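Long-range contact in translocator protein BipD (Burkholderia pseudomallei, PDB 3NFT), which is required for invasion of epithelial cells and survival within host cells, and probably regulates secretion of the effectors BipB and BipC: residues K46-R58 with T148-Q162. Numbering follows the deposited sequence.
Sequences KLGAAIDEFASLR and TKYFQSVADVMSKLQ
Phe54, near the end of helix 46-56, and Leu57, just beyond it, pack on helix 148-160; the axes of these two segments run in nearly the same direction at 26° and come within 10.3 Å. Phe54 is the knob of a knobs-into-holes contact, its ring set among Phe151, Val154, Ala155 and Met158. Because CG lies anti to the backbone N (chi1 -171°), the ring reaches across to the second helix and forms an offset stack with Phe151, centroids 4.2 Å apart and planes inclined by 21°. Phe151 CE1 sits over the centre of the Phe54 ring, 3.3 Å from Phe54 CD1, while Val154 CG1 approaches the Phe54 edge. In one of its two conformers the Met158 chain bends at chi3 and its CE methyl lies 3.4 Å from Phe54 CZ; SD stands obliquely to the ring, 5.2 Å from its centroid, a Met-aromatic contact. The edge of the Phe151 ring meets Ile51 CA, and Phe78 packs against Phe151 with its plane steeply inclined.

Beyond the helix end, Leu57 takes over the packing. Its CD2 lies 3.6 Å from Met158 CB, and its CD1 rests 3.3 Å from Ser159 OG, a hydroxyl that donates to Ala155 O and is also hydrogen-bonded to Ala73 N. Gln162 slides past Leu57 in the opposite sense; its NE2 donates to Met158 O (3.0 Å) and also bonds Arg71 O. Leu47 CD2 touches Thr148 OG1, which is hydrogen-bonded to Val144 O.

The joint between helix 41-56 and the predicted coiled-coil helix therefore relies on apolar and aromatic packing; Thr148 OG1, Ser159 OG and Gln162 NE2 find hydrogen-bond partners without bridging the two segments. If helix 41-56 belongs to the N-terminal domain, this fits its role as an intramolecular chaperone preventing premature oligomerization through the coiled-coil region.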
loop_
_atom_site.group_PDB
_atom_site.type_symbol
_atom_site.label_atom_id
_atom_site.label_comp_id
_atom_site.label_asym_id
_atom_site.label_seq_id
_atom_site.Cartn_x
_atom_site.Cartn_y
_atom_site.Cartn_z
ATOM N N LYS A 46 19.123 10.724 -23.735
ATOM C CA LYS A 46 20.561 10.784 -23.525
ATOM C C LYS A 46 21.150 9.345 -23.521
ATOM O O LYS A 46 22.231 9.113 -24.073
ATOM C CB LYS A 46 20.893 11.497 -22.225
ATOM C CG LYS A 46 20.458 12.961 -22.174
ATOM C CD LYS A 46 21.164 13.840 -23.105
ATOM C CE LYS A 46 20.732 15.306 -22.876
ATOM N NZ LYS A 46 21.421 16.129 -23.876
ATOM N N LEU A 47 20.416 8.406 -22.949
ATOM C CA LEU A 47 20.825 6.995 -23.037
ATOM C C LEU A 47 20.839 6.480 -24.470
ATOM O O LEU A 47 21.775 5.815 -24.902
ATOM C CB LEU A 47 19.956 6.113 -22.156
ATOM C CG LEU A 47 20.181 6.295 -20.657
ATOM C CD1 LEU A 47 18.988 5.777 -19.846
ATOM C CD2 LEU A 47 21.486 5.578 -20.272
ATOM N N GLY A 48 19.819 6.860 -25.241
ATOM C CA GLY A 48 19.788 6.516 -26.659
ATOM C C GLY A 48 20.989 7.059 -27.412
ATOM O O GLY A 48 21.590 6.387 -28.239
ATOM N N ALA A 49 21.354 8.301 -27.123
ATOM C CA ALA A 49 22.556 8.918 -27.741
ATOM C C ALA A 49 23.830 8.156 -27.385
ATOM O O ALA A 49 24.712 7.988 -28.217
ATOM C CB ALA A 49 22.689 10.388 -27.358
ATOM N N ALA A 50 23.901 7.689 -26.134
ATOM C CA ALA A 50 25.070 6.914 -25.708
ATOM C C ALA A 50 25.130 5.588 -26.429
ATOM O O ALA A 50 26.184 5.150 -26.893
ATOM C CB ALA A 50 25.013 6.717 -24.205
ATOM N N ILE A 51 23.973 4.948 -26.578
ATOM C CA ILE A 51 23.884 3.730 -27.380
ATOM C C ILE A 51 24.331 3.964 -28.833
ATOM O O ILE A 51 25.108 3.196 -29.394
ATOM C CB ILE A 51 22.482 3.112 -27.337
ATOM C CG1 ILE A 51 22.163 2.632 -25.932
ATOM C CG2 ILE A 51 22.368 1.988 -28.367
ATOM C CD1 ILE A 51 20.714 2.239 -25.684
ATOM N N ASP A 52 23.879 5.059 -29.427
ATOM C CA ASP A 52 24.324 5.385 -30.769
ATOM C C ASP A 52 25.818 5.653 -30.861
ATOM O O ASP A 52 26.461 5.259 -31.828
ATOM C CB ASP A 52 23.587 6.594 -31.335
ATOM C CG ASP A 52 22.115 6.317 -31.672
ATOM O OD1 ASP A 52 21.664 5.152 -31.711
ATOM O OD2 ASP A 52 21.387 7.293 -31.782
ATOM N N GLU A 53 26.384 6.289 -29.826
ATOM C CA GLU A 53 27.819 6.541 -29.804
ATOM C C GLU A 53 28.591 5.235 -29.768
ATOM O O GLU A 53 29.557 5.051 -30.499
ATOM C CB GLU A 53 28.209 7.394 -28.605
ATOM C CG GLU A 53 29.612 7.937 -28.685
ATOM C CD GLU A 53 29.847 8.946 -29.789
ATOM O OE1 GLU A 53 28.839 9.546 -30.258
ATOM O OE2 GLU A 53 31.000 9.144 -30.224
ATOM N N PHE A 54 28.141 4.329 -28.908
ATOM C CA PHE A 54 28.763 3.003 -28.796
ATOM C C PHE A 54 28.675 2.254 -30.111
ATOM O O PHE A 54 29.628 1.630 -30.590
ATOM C CB PHE A 54 28.064 2.247 -27.680
ATOM C CG PHE A 54 28.726 0.942 -27.287
ATOM C CD1 PHE A 54 29.614 0.906 -26.208
ATOM C CD2 PHE A 54 28.421 -0.235 -27.944
ATOM C CE1 PHE A 54 30.186 -0.281 -25.810
ATOM C CE2 PHE A 54 29.026 -1.427 -27.552
ATOM C CZ PHE A 54 29.908 -1.429 -26.462
ATOM N N ALA A 55 27.500 2.283 -30.712
ATOM C CA ALA A 55 27.273 1.598 -31.975
ATOM C C ALA A 55 28.184 2.116 -33.075
ATOM O O ALA A 55 28.615 1.348 -33.960
ATOM C CB ALA A 55 25.791 1.763 -32.410
ATOM N N SER A 56 28.460 3.420 -33.040
ATOM C CA SER A 56 29.270 4.074 -34.066
ATOM C C SER A 56 30.761 3.728 -34.000
ATOM O O SER A 56 31.498 3.938 -34.955
ATOM C CB SER A 56 29.076 5.587 -34.009
ATOM O OG SER A 56 29.856 6.188 -33.006
ATOM N N LEU A 57 31.221 3.237 -32.849
ATOM C CA LEU A 57 32.621 2.895 -32.722
ATOM C C LEU A 57 33.001 1.818 -33.751
ATOM O O LEU A 57 32.236 0.873 -33.966
ATOM C CB LEU A 57 32.918 2.474 -31.279
ATOM C CG LEU A 57 34.383 2.397 -30.897
ATOM C CD1 LEU A 57 34.585 2.842 -29.498
ATOM C CD2 LEU A 57 34.845 0.950 -31.118
ATOM N N ARG A 58 34.144 1.999 -34.403
ATOM C CA ARG A 58 34.659 1.057 -35.374
ATOM C C ARG A 58 36.138 0.956 -35.303
ATOM O O ARG A 58 36.824 1.969 -35.180
ATOM C CB ARG A 58 34.322 1.533 -36.775
ATOM C CG ARG A 58 32.923 1.393 -37.042
ATOM C CD ARG A 58 32.715 1.516 -38.452
ATOM N NE ARG A 58 31.341 1.270 -38.779
ATOM C CZ ARG A 58 30.908 1.331 -40.034
ATOM N NH1 ARG A 58 31.783 1.553 -41.012
ATOM N NH2 ARG A 58 29.644 1.084 -40.297
ATOM N N THR A 148 25.792 2.115 -17.149
ATOM C CA THR A 148 26.232 3.096 -18.126
ATOM C C THR A 148 27.720 3.400 -17.949
ATOM O O THR A 148 28.438 3.617 -18.917
ATOM C CB THR A 148 25.376 4.380 -18.079
ATOM O OG1 THR A 148 23.994 4.020 -18.291
ATOM C CG2 THR A 148 25.825 5.383 -19.145
ATOM N N LYS A 149 28.194 3.411 -16.703
ATOM C CA LYS A 149 29.626 3.529 -16.491
ATOM C C LYS A 149 30.409 2.379 -17.116
ATOM O O LYS A 149 31.461 2.572 -17.746
ATOM C CB LYS A 149 29.908 3.620 -14.995
ATOM C CG LYS A 149 31.360 3.664 -14.682
ATOM C CD LYS A 149 32.073 4.908 -15.142
ATOM C CE LYS A 149 33.393 5.051 -14.364
ATOM N NZ LYS A 149 34.340 5.967 -15.011
ATOM N N TYR A 150 29.914 1.162 -16.932
ATOM C CA TYR A 150 30.469 -0.006 -17.612
ATOM C C TYR A 150 30.511 0.168 -19.120
ATOM O O TYR A 150 31.521 -0.042 -19.772
ATOM C CB TYR A 150 29.650 -1.221 -17.249
ATOM C CG TYR A 150 29.705 -2.419 -18.183
ATOM C CD1 TYR A 150 30.894 -3.116 -18.425
ATOM C CD2 TYR A 150 28.558 -2.907 -18.768
ATOM C CE1 TYR A 150 30.912 -4.223 -19.228
ATOM C CE2 TYR A 150 28.568 -4.022 -19.586
ATOM C CZ TYR A 150 29.754 -4.686 -19.818
ATOM O OH TYR A 150 29.760 -5.812 -20.603
ATOM N N PHE A 151 29.364 0.583 -19.659
ATOM C CA PHE A 151 29.177 0.764 -21.105
ATOM C C PHE A 151 30.195 1.782 -21.611
ATOM O O PHE A 151 30.826 1.564 -22.631
ATOM C CB PHE A 151 27.730 1.214 -21.319
ATOM C CG PHE A 151 27.207 1.127 -22.733
ATOM C CD1 PHE A 151 27.404 0.012 -23.529
ATOM C CD2 PHE A 151 26.390 2.166 -23.212
ATOM C CE1 PHE A 151 26.835 -0.084 -24.799
ATOM C CE2 PHE A 151 25.805 2.068 -24.460
ATOM C CZ PHE A 151 26.031 0.958 -25.257
ATOM N N GLN A 152 30.353 2.877 -20.852
ATOM C CA GLN A 152 31.327 3.912 -21.102
ATOM C C GLN A 152 32.740 3.392 -21.087
ATOM O O GLN A 152 33.548 3.731 -21.944
ATOM C CB GLN A 152 31.152 5.075 -20.114
ATOM C CG GLN A 152 32.020 6.299 -20.321
ATOM C CD GLN A 152 31.632 7.431 -19.367
ATOM O OE1 GLN A 152 30.846 7.234 -18.439
ATOM N NE2 GLN A 152 32.144 8.615 -19.597
ATOM N N SER A 153 33.049 2.546 -20.105
ATOM C CA SER A 153 34.409 2.043 -19.964
ATOM C C SER A 153 34.761 1.095 -21.117
ATOM O O SER A 153 35.908 1.033 -21.553
ATOM C CB SER A 153 34.598 1.354 -18.603
ATOM O OG SER A 153 33.907 0.122 -18.534
ATOM N N VAL A 154 33.758 0.382 -21.647
ATOM C CA VAL A 154 33.949 -0.476 -22.821
ATOM C C VAL A 154 34.178 0.399 -24.060
ATOM O O VAL A 154 35.081 0.179 -24.829
ATOM C CB VAL A 154 32.789 -1.458 -23.004
ATOM C CG1 VAL A 154 32.941 -2.261 -24.293
ATOM C CG2 VAL A 154 32.652 -2.412 -21.796
ATOM N N ALA A 155 33.393 1.460 -24.199
ATOM C CA ALA A 155 33.657 2.416 -25.281
ATOM C C ALA A 155 35.039 3.032 -25.219
ATOM O O ALA A 155 35.694 3.222 -26.241
ATOM C CB ALA A 155 32.562 3.489 -25.311
ATOM N N ASP A 156 35.499 3.318 -23.998
ATOM C CA ASP A 156 36.792 3.923 -23.756
ATOM C C ASP A 156 37.888 2.938 -24.202
ATOM O O ASP A 156 38.772 3.277 -24.976
ATOM C CB ASP A 156 36.905 4.233 -22.260
ATOM C CG ASP A 156 38.079 5.122 -21.896
ATOM O OD1 ASP A 156 38.900 5.516 -22.741
ATOM O OD2 ASP A 156 38.173 5.429 -20.676
ATOM N N VAL A 157 37.827 1.679 -23.722
ATOM C CA VAL A 157 38.840 0.710 -24.112
ATOM C C VAL A 157 38.827 0.403 -25.613
ATOM O O VAL A 157 39.893 0.232 -26.216
ATOM C CB VAL A 157 38.821 -0.546 -23.237
ATOM C CG1 VAL A 157 37.745 -1.509 -23.672
ATOM C CG2 VAL A 157 40.205 -1.213 -23.267
ATOM N N MET A 158 37.643 0.376 -26.230
ATOM C CA MET A 158 37.553 0.090 -27.653
ATOM C C MET A 158 38.059 1.255 -28.488
ATOM O O MET A 158 38.318 1.088 -29.685
ATOM C CB MET A 158 36.135 -0.324 -28.065
ATOM C CG MET A 158 35.678 -1.589 -27.386
ATOM S SD MET A 158 34.070 -2.144 -28.015
ATOM C CE MET A 158 33.014 -0.734 -27.689
ATOM N N SER A 159 38.156 2.433 -27.865
ATOM C CA SER A 159 38.750 3.599 -28.513
ATOM C C SER A 159 40.283 3.551 -28.329
ATOM O O SER A 159 41.032 3.650 -29.290
ATOM C CB SER A 159 38.179 4.869 -27.918
ATOM O OG SER A 159 36.782 4.949 -28.116
ATOM N N LYS A 160 40.734 3.399 -27.086
ATOM C CA LYS A 160 42.155 3.352 -26.763
ATOM C C LYS A 160 42.893 2.251 -27.501
ATOM O O LYS A 160 44.026 2.447 -27.954
ATOM C CB LYS A 160 42.348 3.159 -25.258
ATOM C CG LYS A 160 42.043 4.356 -24.431
ATOM C CD LYS A 160 42.270 4.080 -22.948
ATOM C CE LYS A 160 42.550 5.342 -22.175
ATOM N NZ LYS A 160 41.443 6.330 -22.256
ATOM N N LEU A 161 42.244 1.097 -27.673
ATOM C CA LEU A 161 42.929 -0.056 -28.258
ATOM C C LEU A 161 43.291 0.149 -29.706
ATOM O O LEU A 161 44.174 -0.491 -30.228
ATOM C CB LEU A 161 42.134 -1.348 -28.066
ATOM C CG LEU A 161 40.813 -1.551 -28.816
ATOM C CD1 LEU A 161 41.089 -2.001 -30.249
ATOM C CD2 LEU A 161 39.923 -2.602 -28.092
ATOM N N GLN A 162 42.616 1.108 -30.356
ATOM C CA GLN A 162 42.865 1.397 -31.765
ATOM C C GLN A 162 44.280 1.939 -31.993
ATOM O O GLN A 162 44.788 1.876 -33.111
ATOM C CB GLN A 162 41.795 2.361 -32.295
ATOM C CG GLN A 162 40.433 1.733 -32.241
ATOM C CD GLN A 162 39.358 2.617 -32.860
ATOM O OE1 GLN A 162 39.623 3.349 -33.810
ATOM N NE2 GLN A 162 38.161 2.558 -32.301
#